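Local coordinates for protein neuraminidase (Influenza A virus, PDB 4GDI) that is a tetrameric neuraminidase-like beta-propeller of a bat influenza virus, with a diverged putative active site, that may cleave terminal sialic acids, at residues 41-46 and 56-61; 77-82 and 94-99; 268-273 and 321-326; 337-342 and 357-362. All coordinates share one frame; numbering follows the deposited sequence.

Interaction 1 of 4, residues 41-46 and 56-61; sequences SRRAYV and FFIAYG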
loop_
_atom_site.group_PDB
_atom_site.type_symbol
_atom_site.label_atom_id
_atom_site.label_comp_id
_atom_site.label_asym_id
_atom_site.label_seq_id
_atom_site.Cartn_x
_atom_site.Cartn_y
_atom_site.Cartn_z
ATOM N N SER A 41 -15.632 -14.084 -1.393
ATOM C CA SER A 41 -16.306 -13.641 -0.179
ATOM C C SER A 41 -17.762 -14.063 -0.074
ATOM O O SER A 41 -18.471 -14.201 -1.067
ATOM C CB SER A 41 -16.211 -12.119 -0.074
ATOM O OG SER A 41 -16.700 -11.481 -1.243
ATOM N N ARG A 42 -18.205 -14.240 1.159
ATOM C CA ARG A 42 -19.607 -14.454 1.425
ATOM C C ARG A 42 -19.946 -13.773 2.729
ATOM O O ARG A 42 -19.056 -13.439 3.503
ATOM C CB ARG A 42 -19.945 -15.951 1.469
ATOM C CG ARG A 42 -19.197 -16.782 2.504
ATOM C CD ARG A 42 -19.602 -18.259 2.361
ATOM N NE ARG A 42 -18.762 -19.162 3.143
ATOM C CZ ARG A 42 -18.596 -20.456 2.875
ATOM N NH1 ARG A 42 -19.206 -21.018 1.835
ATOM N NH2 ARG A 42 -17.807 -21.194 3.645
ATOM N N ARG A 43 -21.241 -13.548 2.942
ATOM C CA ARG A 43 -21.756 -12.920 4.139
ATOM C C ARG A 43 -21.126 -11.537 4.300
ATOM O O ARG A 43 -20.867 -11.075 5.407
ATOM C CB ARG A 43 -21.541 -13.823 5.359
ATOM C CG ARG A 43 -22.178 -15.204 5.140
ATOM C CD ARG A 43 -22.546 -15.952 6.412
ATOM N NE ARG A 43 -21.433 -16.739 6.935
ATOM C CZ ARG A 43 -21.022 -17.906 6.438
ATOM N NH1 ARG A 43 -21.623 -18.443 5.379
ATOM N NH2 ARG A 43 -19.997 -18.538 7.003
ATOM N N ALA A 44 -20.940 -10.866 3.171
ATOM C CA ALA A 44 -20.304 -9.562 3.160
ATOM C C ALA A 44 -21.284 -8.452 3.526
ATOM O O ALA A 44 -22.508 -8.596 3.399
ATOM C CB ALA A 44 -19.661 -9.274 1.804
ATOM N N TYR A 45 -20.723 -7.346 4.004
ATOM C CA TYR A 45 -21.496 -6.150 4.312
ATOM C C TYR A 45 -20.537 -4.968 4.378
ATOM O O TYR A 45 -19.323 -5.143 4.320
ATOM C CB TYR A 45 -22.271 -6.307 5.631
ATOM C CG TYR A 45 -21.393 -6.614 6.839
ATOM C CD1 TYR A 45 -21.021 -7.914 7.131
ATOM C CD2 TYR A 45 -20.940 -5.597 7.671
ATOM C CE1 TYR A 45 -20.224 -8.211 8.222
ATOM C CE2 TYR A 45 -20.141 -5.878 8.780
ATOM C CZ TYR A 45 -19.791 -7.190 9.047
ATOM O OH TYR A 45 -19.001 -7.488 10.115
ATOM N N VAL A 46 -21.081 -3.768 4.517
ATOM C CA VAL A 46 -20.260 -2.576 4.485
ATOM C C VAL A 46 -20.336 -1.840 5.817
ATOM O O VAL A 46 -21.392 -1.793 6.441
ATOM C CB VAL A 46 -20.708 -1.616 3.353
ATOM C CG1 VAL A 46 -19.913 -0.307 3.437
ATOM C CG2 VAL A 46 -20.541 -2.267 1.973
ATOM N N PHE A 56 -16.601 -5.842 4.818
ATOM C CA PHE A 56 -16.299 -6.913 5.749
ATOM C C PHE A 56 -16.928 -8.191 5.190
ATOM O O PHE A 56 -18.045 -8.154 4.684
ATOM C CB PHE A 56 -16.886 -6.610 7.129
ATOM C CG PHE A 56 -16.194 -5.490 7.849
ATOM C CD1 PHE A 56 -16.478 -4.181 7.539
ATOM C CD2 PHE A 56 -15.276 -5.753 8.850
ATOM C CE1 PHE A 56 -15.850 -3.158 8.195
ATOM C CE2 PHE A 56 -14.650 -4.726 9.512
ATOM C CZ PHE A 56 -14.929 -3.440 9.183
ATOM N N PHE A 57 -16.230 -9.312 5.306
ATOM C CA PHE A 57 -16.704 -10.551 4.706
ATOM C C PHE A 57 -16.005 -11.796 5.238
ATOM O O PHE A 57 -14.897 -11.722 5.774
ATOM C CB PHE A 57 -16.538 -10.495 3.184
ATOM C CG PHE A 57 -15.108 -10.412 2.722
ATOM C CD1 PHE A 57 -14.474 -9.193 2.603
ATOM C CD2 PHE A 57 -14.410 -11.558 2.378
ATOM C CE1 PHE A 57 -13.155 -9.118 2.173
ATOM C CE2 PHE A 57 -13.093 -11.488 1.941
ATOM C CZ PHE A 57 -12.468 -10.270 1.838
ATOM N N ILE A 58 -16.666 -12.944 5.093
ATOM C CA ILE A 58 -16.045 -14.212 5.426
ATOM C C ILE A 58 -15.409 -14.734 4.142
ATOM O O ILE A 58 -16.079 -14.821 3.106
ATOM C CB ILE A 58 -17.066 -15.237 5.959
ATOM C CG1 ILE A 58 -17.919 -14.638 7.083
ATOM C CG2 ILE A 58 -16.358 -16.489 6.450
ATOM C CD1 ILE A 58 -17.112 -14.120 8.269
ATOM N N ALA A 59 -14.123 -15.071 4.193
ATOM C CA ALA A 59 -13.441 -15.622 3.018
ATOM C C ALA A 59 -13.726 -17.111 2.913
ATOM O O ALA A 59 -13.754 -17.809 3.926
ATOM C CB ALA A 59 -11.945 -15.398 3.108
ATOM N N TYR A 60 -13.934 -17.602 1.698
ATOM C CA TYR A 60 -14.107 -19.036 1.517
ATOM C C TYR A 60 -13.211 -19.625 0.441
ATOM O O TYR A 60 -13.188 -20.848 0.255
ATOM C CB TYR A 60 -15.561 -19.393 1.234
ATOM C CG TYR A 60 -16.065 -18.985 -0.115
ATOM C CD1 TYR A 60 -15.897 -19.815 -1.223
ATOM C CD2 TYR A 60 -16.737 -17.786 -0.285
ATOM C CE1 TYR A 60 -16.372 -19.450 -2.462
ATOM C CE2 TYR A 60 -17.215 -17.410 -1.526
ATOM C CZ TYR A 60 -17.037 -18.244 -2.608
ATOM O OH TYR A 60 -17.519 -17.858 -3.840
ATOM N N GLY A 61 -12.460 -18.781 -0.249
ATOM C CA GLY A 61 -11.508 -19.294 -1.215
ATOM C C GLY A 61 -10.674 -18.238 -1.895
ATOM O O GLY A 61 -10.926 -17.032 -1.774
HETATM O O HOH W 1 -18.243 -14.735 -3.889
HETATM O O HOH W 2 -15.722 -19.836 4.834
#

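Interaction 2 of 4, residues 77-82 and 94-99; sequences ESLYKT and EMILPG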
loop_
_atom_site.group_PDB
_atom_site.type_symbol
_atom_site.label_atom_id
_atom_site.label_comp_id
_atom_site.label_asym_id
_atom_site.label_seq_id
_atom_site.Cartn_x
_atom_site.Cartn_y
_atom_site.Cartn_z
ATOM N N GLU A 77 -12.901 -20.703 8.606
ATOM C CA GLU A 77 -13.558 -19.459 8.249
ATOM C C GLU A 77 -13.006 -18.282 9.023
ATOM O O GLU A 77 -12.984 -18.291 10.261
ATOM C CB GLU A 77 -15.064 -19.576 8.484
ATOM C CG GLU A 77 -15.679 -20.743 7.747
ATOM C CD GLU A 77 -17.194 -20.715 7.748
ATOM O OE1 GLU A 77 -17.771 -20.064 6.853
ATOM O OE2 GLU A 77 -17.802 -21.358 8.629
ATOM N N SER A 78 -12.605 -17.257 8.279
ATOM C CA SER A 78 -12.117 -16.017 8.881
ATOM C C SER A 78 -12.751 -14.785 8.246
ATOM O O SER A 78 -13.049 -14.749 7.044
ATOM C CB SER A 78 -10.591 -15.937 8.768
ATOM O OG SER A 78 -9.964 -16.904 9.603
ATOM N N LEU A 79 -12.960 -13.782 9.090
ATOM C CA LEU A 79 -13.447 -12.479 8.689
ATOM C C LEU A 79 -12.295 -11.604 8.177
ATOM O O LEU A 79 -11.244 -11.509 8.821
ATOM C CB LEU A 79 -14.078 -11.808 9.916
ATOM C CG LEU A 79 -14.468 -10.345 9.770
ATOM C CD1 LEU A 79 -15.690 -10.200 8.847
ATOM C CD2 LEU A 79 -14.724 -9.750 11.159
ATOM N N TYR A 80 -12.523 -10.940 7.048
ATOM C CA TYR A 80 -11.555 -10.048 6.417
ATOM C C TYR A 80 -12.227 -8.711 6.177
ATOM O O TYR A 80 -13.453 -8.616 6.191
ATOM C CB TYR A 80 -11.123 -10.565 5.029
ATOM C CG TYR A 80 -10.210 -11.765 5.008
ATOM C CD1 TYR A 80 -10.652 -13.008 5.442
ATOM C CD2 TYR A 80 -8.912 -11.662 4.512
ATOM C CE1 TYR A 80 -9.812 -14.114 5.406
ATOM C CE2 TYR A 80 -8.065 -12.761 4.471
ATOM C CZ TYR A 80 -8.519 -13.981 4.924
ATOM O OH TYR A 80 -7.685 -15.075 4.872
ATOM N N LYS A 81 -11.428 -7.681 5.927
ATOM C CA LYS A 81 -11.970 -6.437 5.421
ATOM C C LYS A 81 -11.077 -5.838 4.351
ATOM O O LYS A 81 -9.847 -5.989 4.363
ATOM C CB LYS A 81 -12.227 -5.429 6.538
ATOM C CG LYS A 81 -11.013 -4.678 7.034
ATOM C CD LYS A 81 -11.455 -3.441 7.811
ATOM C CE LYS A 81 -10.298 -2.783 8.555
ATOM N NZ LYS A 81 -10.622 -1.370 8.934
ATOM N N THR A 82 -11.734 -5.165 3.419
ATOM C CA THR A 82 -11.099 -4.565 2.253
ATOM C C THR A 82 -11.685 -3.169 2.039
ATOM O O THR A 82 -12.900 -2.990 2.156
ATOM C CB THR A 82 -11.419 -5.410 0.988
ATOM O OG1 THR A 82 -10.916 -6.736 1.167
ATOM C CG2 THR A 82 -10.796 -4.800 -0.252
ATOM N N GLU A 94 -7.327 -7.409 4.663
ATOM C CA GLU A 94 -6.746 -7.715 5.962
ATOM C C GLU A 94 -7.579 -8.794 6.639
ATOM O O GLU A 94 -8.797 -8.686 6.707
ATOM C CB GLU A 94 -6.736 -6.452 6.820
ATOM C CG GLU A 94 -6.456 -6.668 8.279
ATOM C CD GLU A 94 -6.556 -5.387 9.088
ATOM O OE1 GLU A 94 -6.929 -4.348 8.505
ATOM O OE2 GLU A 94 -6.264 -5.426 10.304
ATOM N N MET A 95 -6.925 -9.833 7.140
ATOM C CA MET A 95 -7.616 -10.825 7.958
ATOM C C MET A 95 -7.764 -10.259 9.373
ATOM O O MET A 95 -6.790 -9.807 9.956
ATOM C CB MET A 95 -6.848 -12.144 7.985
ATOM C CG MET A 95 -7.536 -13.219 8.819
ATOM S SD MET A 95 -6.422 -14.575 9.264
ATOM C CE MET A 95 -6.436 -15.577 7.790
ATOM N N ILE A 96 -8.983 -10.269 9.908
ATOM C CA ILE A 96 -9.266 -9.643 11.204
ATOM C C ILE A 96 -9.355 -10.638 12.363
ATOM O O ILE A 96 -8.677 -10.472 13.374
ATOM C CB ILE A 96 -10.575 -8.832 11.160
ATOM C CG1 ILE A 96 -10.456 -7.685 10.143
ATOM C CG2 ILE A 96 -10.891 -8.261 12.545
ATOM C CD1 ILE A 96 -11.743 -6.958 9.898
ATOM N N LEU A 97 -10.220 -11.642 12.221
ATOM C CA LEU A 97 -10.450 -12.666 13.244
ATOM C C LEU A 97 -11.009 -13.913 12.566
ATOM O O LEU A 97 -11.564 -13.821 11.474
ATOM C CB LEU A 97 -11.475 -12.184 14.287
ATOM C CG LEU A 97 -11.051 -11.226 15.408
ATOM C CD1 LEU A 97 -12.275 -10.744 16.117
ATOM C CD2 LEU A 97 -10.101 -11.881 16.415
ATOM N N PRO A 98 -10.883 -15.081 13.214
ATOM C CA PRO A 98 -11.644 -16.246 12.753
ATOM C C PRO A 98 -13.125 -16.037 13.053
ATOM O O PRO A 98 -13.450 -15.447 14.087
ATOM C CB PRO A 98 -11.094 -17.398 13.603
ATOM C CG PRO A 98 -10.501 -16.750 14.793
ATOM C CD PRO A 98 -10.025 -15.398 14.372
ATOM N N GLY A 99 -14.001 -16.491 12.168
ATOM C CA GLY A 99 -15.433 -16.340 12.380
ATOM C C GLY A 99 -16.284 -16.894 11.253
ATOM O O GLY A 99 -15.866 -16.869 10.091
#

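Interaction 3 of 4, residues 268-273 and 321-326; sequences QGFILD and SGFFQP. With NO3 (nitrate ion), chain B.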
loop_
_atom_site.group_PDB
_atom_site.type_symbol
_atom_site.label_atom_id
_atom_site.label_comp_id
_atom_site.label_asym_id
_atom_site.label_seq_id
_atom_site.Cartn_x
_atom_site.Cartn_y
_atom_site.Cartn_z
ATOM N N GLN A 268 -31.440 -12.147 3.585
ATOM C CA GLN A 268 -31.236 -10.849 4.242
ATOM C C GLN A 268 -31.692 -9.701 3.359
ATOM O O GLN A 268 -31.351 -9.637 2.172
ATOM C CB GLN A 268 -29.754 -10.667 4.584
ATOM C CG GLN A 268 -29.441 -9.457 5.469
ATOM C CD GLN A 268 -28.088 -9.605 6.155
ATOM O OE1 GLN A 268 -27.203 -10.294 5.651
ATOM N NE2 GLN A 268 -27.936 -8.976 7.306
ATOM N N GLY A 269 -32.458 -8.789 3.948
ATOM C CA GLY A 269 -32.947 -7.618 3.248
ATOM C C GLY A 269 -33.393 -6.510 4.193
ATOM O O GLY A 269 -33.384 -6.679 5.408
ATOM N N PHE A 270 -33.804 -5.383 3.625
ATOM C CA PHE A 270 -34.059 -4.177 4.406
ATOM C C PHE A 270 -35.337 -3.444 4.002
ATOM O O PHE A 270 -35.785 -3.541 2.856
ATOM C CB PHE A 270 -32.874 -3.213 4.255
ATOM C CG PHE A 270 -32.725 -2.625 2.868
ATOM C CD1 PHE A 270 -33.389 -1.469 2.520
ATOM C CD2 PHE A 270 -31.900 -3.223 1.921
ATOM C CE1 PHE A 270 -33.243 -0.913 1.251
ATOM C CE2 PHE A 270 -31.745 -2.673 0.649
ATOM C CZ PHE A 270 -32.423 -1.524 0.312
ATOM N N ILE A 271 -35.893 -2.716 4.968
ATOM C CA ILE A 271 -36.994 -1.760 4.768
ATOM C C ILE A 271 -36.592 -0.468 5.479
ATOM O O ILE A 271 -36.280 -0.493 6.668
ATOM C CB ILE A 271 -38.316 -2.287 5.382
ATOM C CG1 ILE A 271 -38.814 -3.516 4.608
ATOM C CG2 ILE A 271 -39.386 -1.185 5.436
ATOM C CD1 ILE A 271 -40.146 -4.050 5.080
ATOM N N LEU A 272 -36.556 0.650 4.762
ATOM C CA LEU A 272 -36.326 1.937 5.411
ATOM C C LEU A 272 -37.591 2.352 6.143
ATOM O O LEU A 272 -38.574 2.761 5.530
ATOM C CB LEU A 272 -35.916 3.007 4.406
ATOM C CG LEU A 272 -35.421 4.337 4.985
ATOM C CD1 LEU A 272 -34.185 4.132 5.828
ATOM C CD2 LEU A 272 -35.122 5.334 3.868
ATOM N N ASP A 273 -37.528 2.264 7.464
ATOM C CA ASP A 273 -38.691 2.377 8.332
ATOM C C ASP A 273 -38.851 3.827 8.799
ATOM O O ASP A 273 -38.632 4.149 9.964
ATOM C CB ASP A 273 -38.517 1.411 9.506
ATOM C CG ASP A 273 -39.681 1.424 10.469
ATOM O OD1 ASP A 273 -40.759 1.978 10.137
ATOM O OD2 ASP A 273 -39.504 0.861 11.569
ATOM N N SER A 321 -29.077 -8.052 0.993
ATOM C CA SER A 321 -28.912 -6.606 1.000
ATOM C C SER A 321 -29.105 -6.077 2.421
ATOM O O SER A 321 -29.738 -6.723 3.254
ATOM C CB SER A 321 -29.913 -5.950 0.028
ATOM O OG SER A 321 -31.258 -6.264 0.383
ATOM N N GLY A 322 -28.570 -4.894 2.706
ATOM C CA GLY A 322 -28.746 -4.320 4.034
ATOM C C GLY A 322 -28.174 -2.933 4.123
ATOM O O GLY A 322 -27.538 -2.453 3.180
ATOM N N PHE A 323 -28.394 -2.291 5.268
ATOM C CA PHE A 323 -28.031 -0.895 5.437
ATOM C C PHE A 323 -26.573 -0.680 5.779
ATOM O O PHE A 323 -25.939 -1.518 6.422
ATOM C CB PHE A 323 -28.818 -0.289 6.603
ATOM C CG PHE A 323 -30.294 -0.232 6.386
ATOM C CD1 PHE A 323 -30.830 0.594 5.421
ATOM C CD2 PHE A 323 -31.150 -0.956 7.211
ATOM C CE1 PHE A 323 -32.189 0.664 5.241
ATOM C CE2 PHE A 323 -32.504 -0.891 7.039
ATOM C CZ PHE A 323 -33.026 -0.067 6.058
ATOM N N PHE A 324 -26.052 0.470 5.371
ATOM C CA PHE A 324 -24.906 1.066 6.064
ATOM C C PHE A 324 -25.052 2.584 6.059
ATOM O O PHE A 324 -25.793 3.148 5.243
ATOM C CB PHE A 324 -23.563 0.647 5.461
ATOM C CG PHE A 324 -23.247 1.283 4.119
ATOM C CD1 PHE A 324 -23.677 0.703 2.938
ATOM C CD2 PHE A 324 -22.460 2.426 4.050
ATOM C CE1 PHE A 324 -23.348 1.267 1.702
ATOM C CE2 PHE A 324 -22.133 3.009 2.827
ATOM C CZ PHE A 324 -22.569 2.422 1.647
ATOM N N GLN A 325 -24.381 3.241 6.992
ATOM C CA GLN A 325 -24.481 4.695 7.095
ATOM C C GLN A 325 -23.108 5.344 6.990
ATOM O O GLN A 325 -22.195 5.004 7.747
ATOM C CB GLN A 325 -25.139 5.114 8.416
ATOM C CG GLN A 325 -26.612 4.768 8.523
ATOM C CD GLN A 325 -27.184 5.151 9.877
ATOM O OE1 GLN A 325 -26.845 4.547 10.901
ATOM N NE2 GLN A 325 -28.021 6.168 9.894
ATOM N N PRO A 326 -22.962 6.283 6.045
ATOM C CA PRO A 326 -21.754 7.111 6.008
ATOM C C PRO A 326 -21.637 7.850 7.332
ATOM O O PRO A 326 -22.657 8.257 7.877
ATOM C CB PRO A 326 -22.033 8.107 4.880
ATOM C CG PRO A 326 -23.144 7.509 4.076
ATOM C CD PRO A 326 -23.949 6.674 5.026
HETATM N N NO3 B . -28.192 -14.579 4.616
HETATM O O1 NO3 B . -27.610 -13.466 5.242
HETATM O O2 NO3 B . -27.644 -15.859 4.817
HETATM O O3 NO3 B . -29.310 -14.409 3.793
HETATM O O HOH W 3 -32.087 -8.909 -0.413
HETATM O O HOH W 4 -33.899 -5.828 0.805
#

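Interaction 4 of 4, residues 337-342 and 357-362; sequences ICFWLE and STFCGI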
loop_
_atom_site.group_PDB
_atom_site.type_symbol
_atom_site.label_atom_id
_atom_site.label_comp_id
_atom_site.label_asym_id
_atom_site.label_seq_id
_atom_site.Cartn_x
_atom_site.Cartn_y
_atom_site.Cartn_z
ATOM N N ILE A 337 -28.338 7.747 4.202
ATOM C CA ILE A 337 -28.588 6.315 4.369
ATOM C C ILE A 337 -28.221 5.614 3.067
ATOM O O ILE A 337 -28.489 6.123 1.965
ATOM C CB ILE A 337 -30.068 6.021 4.768
ATOM C CG1 ILE A 337 -30.282 4.527 5.033
ATOM C CG2 ILE A 337 -31.037 6.502 3.709
ATOM C CD1 ILE A 337 -29.454 3.988 6.181
ATOM N N CYS A 338 -27.571 4.462 3.188
ATOM C CA CYS A 338 -27.145 3.719 2.009
ATOM C C CYS A 338 -27.496 2.259 2.210
ATOM O O CYS A 338 -27.838 1.839 3.317
ATOM C CB CYS A 338 -25.626 3.851 1.802
ATOM S SG CYS A 338 -24.953 5.531 1.664
ATOM N N PHE A 339 -27.424 1.471 1.145
ATOM C CA PHE A 339 -27.538 0.040 1.328
ATOM C C PHE A 339 -26.510 -0.670 0.478
ATOM O O PHE A 339 -25.998 -0.114 -0.498
ATOM C CB PHE A 339 -28.966 -0.458 1.038
ATOM C CG PHE A 339 -29.411 -0.286 -0.401
ATOM C CD1 PHE A 339 -29.170 -1.270 -1.340
ATOM C CD2 PHE A 339 -30.113 0.845 -0.791
ATOM C CE1 PHE A 339 -29.592 -1.115 -2.655
ATOM C CE2 PHE A 339 -30.540 1.008 -2.103
ATOM C CZ PHE A 339 -30.281 0.020 -3.034
ATOM N N TRP A 340 -26.165 -1.887 0.885
ATOM C CA TRP A 340 -25.304 -2.733 0.083
ATOM C C TRP A 340 -26.181 -3.847 -0.498
ATOM O O TRP A 340 -27.228 -4.195 0.072
ATOM C CB TRP A 340 -24.127 -3.289 0.908
ATOM C CG TRP A 340 -24.521 -3.928 2.245
ATOM C CD1 TRP A 340 -24.453 -3.351 3.480
ATOM C CD2 TRP A 340 -25.032 -5.253 2.454
ATOM N NE1 TRP A 340 -24.892 -4.225 4.440
ATOM C CE2 TRP A 340 -25.253 -5.404 3.834
ATOM C CE3 TRP A 340 -25.324 -6.328 1.604
ATOM C CZ2 TRP A 340 -25.756 -6.583 4.387
ATOM C CZ3 TRP A 340 -25.820 -7.484 2.152
ATOM C CH2 TRP A 340 -26.031 -7.607 3.524
ATOM N N LEU A 341 -25.744 -4.408 -1.620
ATOM C CA LEU A 341 -26.515 -5.419 -2.326
ATOM C C LEU A 341 -25.596 -6.387 -3.073
ATOM O O LEU A 341 -24.723 -5.958 -3.821
ATOM C CB LEU A 341 -27.463 -4.728 -3.306
ATOM C CG LEU A 341 -28.124 -5.587 -4.385
ATOM C CD1 LEU A 341 -29.150 -6.490 -3.769
ATOM C CD2 LEU A 341 -28.757 -4.677 -5.422
ATOM N N GLU A 342 -25.770 -7.680 -2.813
ATOM C CA GLU A 342 -25.036 -8.731 -3.518
ATOM C C GLU A 342 -25.544 -8.816 -4.944
ATOM O O GLU A 342 -26.760 -8.934 -5.182
ATOM C CB GLU A 342 -25.246 -10.099 -2.864
ATOM C CG GLU A 342 -24.432 -10.344 -1.593
ATOM C CD GLU A 342 -24.733 -11.691 -0.959
ATOM O OE1 GLU A 342 -25.790 -12.276 -1.290
ATOM O OE2 GLU A 342 -23.902 -12.167 -0.138
ATOM N N SER A 357 -22.436 -4.387 -4.466
ATOM C CA SER A 357 -22.560 -3.020 -4.931
ATOM C C SER A 357 -23.178 -2.202 -3.792
ATOM O O SER A 357 -23.744 -2.754 -2.840
ATOM C CB SER A 357 -23.451 -2.967 -6.159
ATOM O OG SER A 357 -24.784 -3.249 -5.781
ATOM N N THR A 358 -23.074 -0.889 -3.885
ATOM C CA THR A 358 -23.633 -0.017 -2.855
ATOM C C THR A 358 -24.398 1.121 -3.514
ATOM O O THR A 358 -24.015 1.582 -4.587
ATOM C CB THR A 358 -22.542 0.592 -1.947
ATOM O OG1 THR A 358 -21.617 1.340 -2.734
ATOM C CG2 THR A 358 -21.788 -0.462 -1.182
ATOM N N PHE A 359 -25.475 1.555 -2.853
ATOM C CA PHE A 359 -26.365 2.602 -3.346
ATOM C C PHE A 359 -26.666 3.529 -2.172
ATOM O O PHE A 359 -26.882 3.065 -1.064
ATOM C CB PHE A 359 -27.698 2.020 -3.823
ATOM C CG PHE A 359 -27.630 1.310 -5.140
ATOM C CD1 PHE A 359 -27.170 0.014 -5.220
ATOM C CD2 PHE A 359 -28.046 1.944 -6.301
ATOM C CE1 PHE A 359 -27.121 -0.639 -6.436
ATOM C CE2 PHE A 359 -28.006 1.292 -7.515
ATOM C CZ PHE A 359 -27.542 0.001 -7.581
ATOM N N CYS A 360 -26.694 4.825 -2.415
ATOM C CA CYS A 360 -27.034 5.779 -1.360
ATOM C C CYS A 360 -28.250 6.611 -1.743
ATOM O O CYS A 360 -28.497 6.869 -2.928
ATOM C CB CYS A 360 -25.844 6.685 -1.065
ATOM S SG CYS A 360 -24.465 5.815 -0.307
ATOM N N GLY A 361 -29.015 7.021 -0.736
ATOM C CA GLY A 361 -30.186 7.842 -0.968
ATOM C C GLY A 361 -29.775 9.239 -1.380
ATOM O O GLY A 361 -28.746 9.726 -0.942
ATOM N N ILE A 362 -30.557 9.871 -2.250
ATOM C CA ILE A 362 -30.310 11.264 -2.627
ATOM C C ILE A 362 -31.614 12.009 -2.453
ATOM O O ILE A 362 -32.676 11.412 -2.520
ATOM C CB ILE A 362 -29.823 11.430 -4.086
ATOM C CG1 ILE A 362 -30.816 10.777 -5.056
ATOM C CG2 ILE A 362 -28.429 10.825 -4.266
ATOM C CD1 ILE A 362 -30.590 11.123 -6.520
HETATM O O HOH W 5 -29.178 9.537 1.890
#

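Interaction 1 of 4, residues 41-46 and 56-61
With CG lodged between backbone N and carbonyl carbon (chi1 58°), the Tyr45 ring leans over Phe56, whose own CG turns beside its N (chi1 -70°) and carries the second ring away. The near-parallel rings therefore barely overlap; what covers the Tyr45 face is Phe56 CB, 3.8 Å from the ring centroid, a CH-pi contact. At the other end, Arg42 lays one guanidinium face over Tyr60 CB, which lies 3.6 Å from Arg42 CZ. Paired backbone bonds join Arg42 to Ile58 and Tyr45 to Phe56, and between them the register slips by one residue: a beta bulge at the corner made by Arg43, whose phi and psi are both positive. One water donates to Ser41 O and Tyr60 OH, another links Arg42 NH2 to Ala59 O. Arg43 NE bonds the carbonyl of Arg100, and Tyr45 OH bonds Ser102. Salt bridges from Arg42 to Glu74 and from Arg43 NH2 to Glu77 probably fix where the guanidinium groups lie, while aliphatic stems and rings pack across the strands.

Interaction 2 of 4, residues 77-82 and 94-99
Met95 crosses one face of the Tyr80 ring: its CB stands 4.0 Å from the ring centroid as a CH-pi contact, and SD lies obliquely at 5.5 Å from the same centroid, a Met-aromatic pair. Met95 CG is anti to the backbone N (chi1 -180°), and the later bend at chi3 turns the methyl back to the phenol end of Tyr80. On the opposite face, with Lys81, Ile96 CD1 meets the lysine's aliphatic chain at roughly a right angle, 3.7 Å from Lys81 CB. A classic beta bulge sets these positions, Ile96 and Leu97 both facing Leu79; Leu79 N bonds Leu97 O and Leu79 O accepts Ile96 N, each at 2.8 Å. Further along, Lys81 and Glu94 exchange two backbone bonds. Beyond this hairpin, Phe28 of a neighbouring subunit packs on Tyr80, and His25 of that subunit on Met95. Lys81 makes a cation-pi contact with Phe54; its NZ stays 4.8 Å from Glu94 OE1, so attraction between those charges is probably only diffuse, and apolar packing dominates between the side chains.

Interaction 3 of 4, residues 268-273 and 321-326
A long connection between propeller strands meets strand 317-324 here, deep in the chain, where residues 268-273 run past its final residues without forming a regular sheet pair. Phe270 supplies the main bump: its CB sits over one face of the Phe323 ring, 3.8 Å from the centroid, while the two rings meet obliquely with planes at 53°. A chi1 of 68° directs the Phe270 ring toward strand 317-324 and brings its CD2 within 3.5 Å of Ser321 OG. At the rim of the Phe323 ring lie Ile271 O and Leu272 N, close to its plane, and Leu272 CD1 touches Phe323 CE1 at 4.0 Å. One direct backbone bond spans the contact, Ser321 N to Gln268 O at 3.0 Å, with the donor well above the carbonyl plane. Two waters reinforce it through Ser321 OG: one donates to Gln268 O, the other accepts from Phe270 N. A nitrate, probably from the crystallisation liquor, takes a bond from Gln268 N and another from Arg320. Around this core, Phe323 meets Tyr203 of strand 200-205 edge-to-face, Phe270 touches Phe291 of strand 289-296, and Gly322 is bonded through its backbone to Trp340 of strand 338-346.

Interaction 4 of 4, residues 337-342 and 357-362
Phe359 CB is the knob that presses onto the Phe339 ring, 3.7 Å from its centroid and displaced toward the rim, so that a methylene rather than a second ring covers this face. The Phe359 ring runs on beyond it: the planes are only 9° apart, yet the centroids are 5.2 Å from each other and the rings scarcely overlap. This offset follows from unlike torsions. A chi1 of 65° swings the Phe339 ring toward the partner strand, whereas Phe359 CG lies beside its own N. Leu341 CD2 then comes up to Phe359 CE1 at a loose 4.5 Å, extending the same apolar surface. On the reverse face a disulfide joins the non-hydrogen-bonded pair, Cys338 SG to Cys360 SG at 2.1 Å. Trp340 CB lies near Thr358 CG2. The backbones keep regular antiparallel register: Phe339 and Phe359 exchange two bonds, as do Leu341 and Ser357, and Gly361 N bonds Ile337 O at 2.9 Å. Ser357 OG adds a weak bond to Leu341 O. Trp21 meets Phe339 edge-to-face from beyond the hairpin, and the hydroxyls of Thr358 and Thr24 are hydrogen-bonded to each other. The pairing is thus fixed covalently on one face and by aromatic and aliphatic contacts on the other, while the backbones of Cys338, Trp340 and Thr358 bond neighbouring strands.

Overall arrangement
Along the chain the four contacts come in series, and they gather into two neighbouring groups of a beta-propeller. Interactions 1 and 2, with centres 8 Å apart, share one antiparallel sheet in which strands 53-64 and 78-83 are neighbours, probably bonded there from Tyr80 N to Phe57 O. Interactions 3 and 4, again 8 Å apart, share the sheet where strand 317-324 pairs with strand 338-346. Trp340 and Thr358 of interaction 4 pack against residues 44-46 of interaction 1, about 17 Å away between centres, joining the two sheets. Interaction 2 stays about 10 Å from interaction 4 at the nearest atoms. Interaction 3 lies nearest the chain centre, while interaction 2 faces a neighbouring subunit.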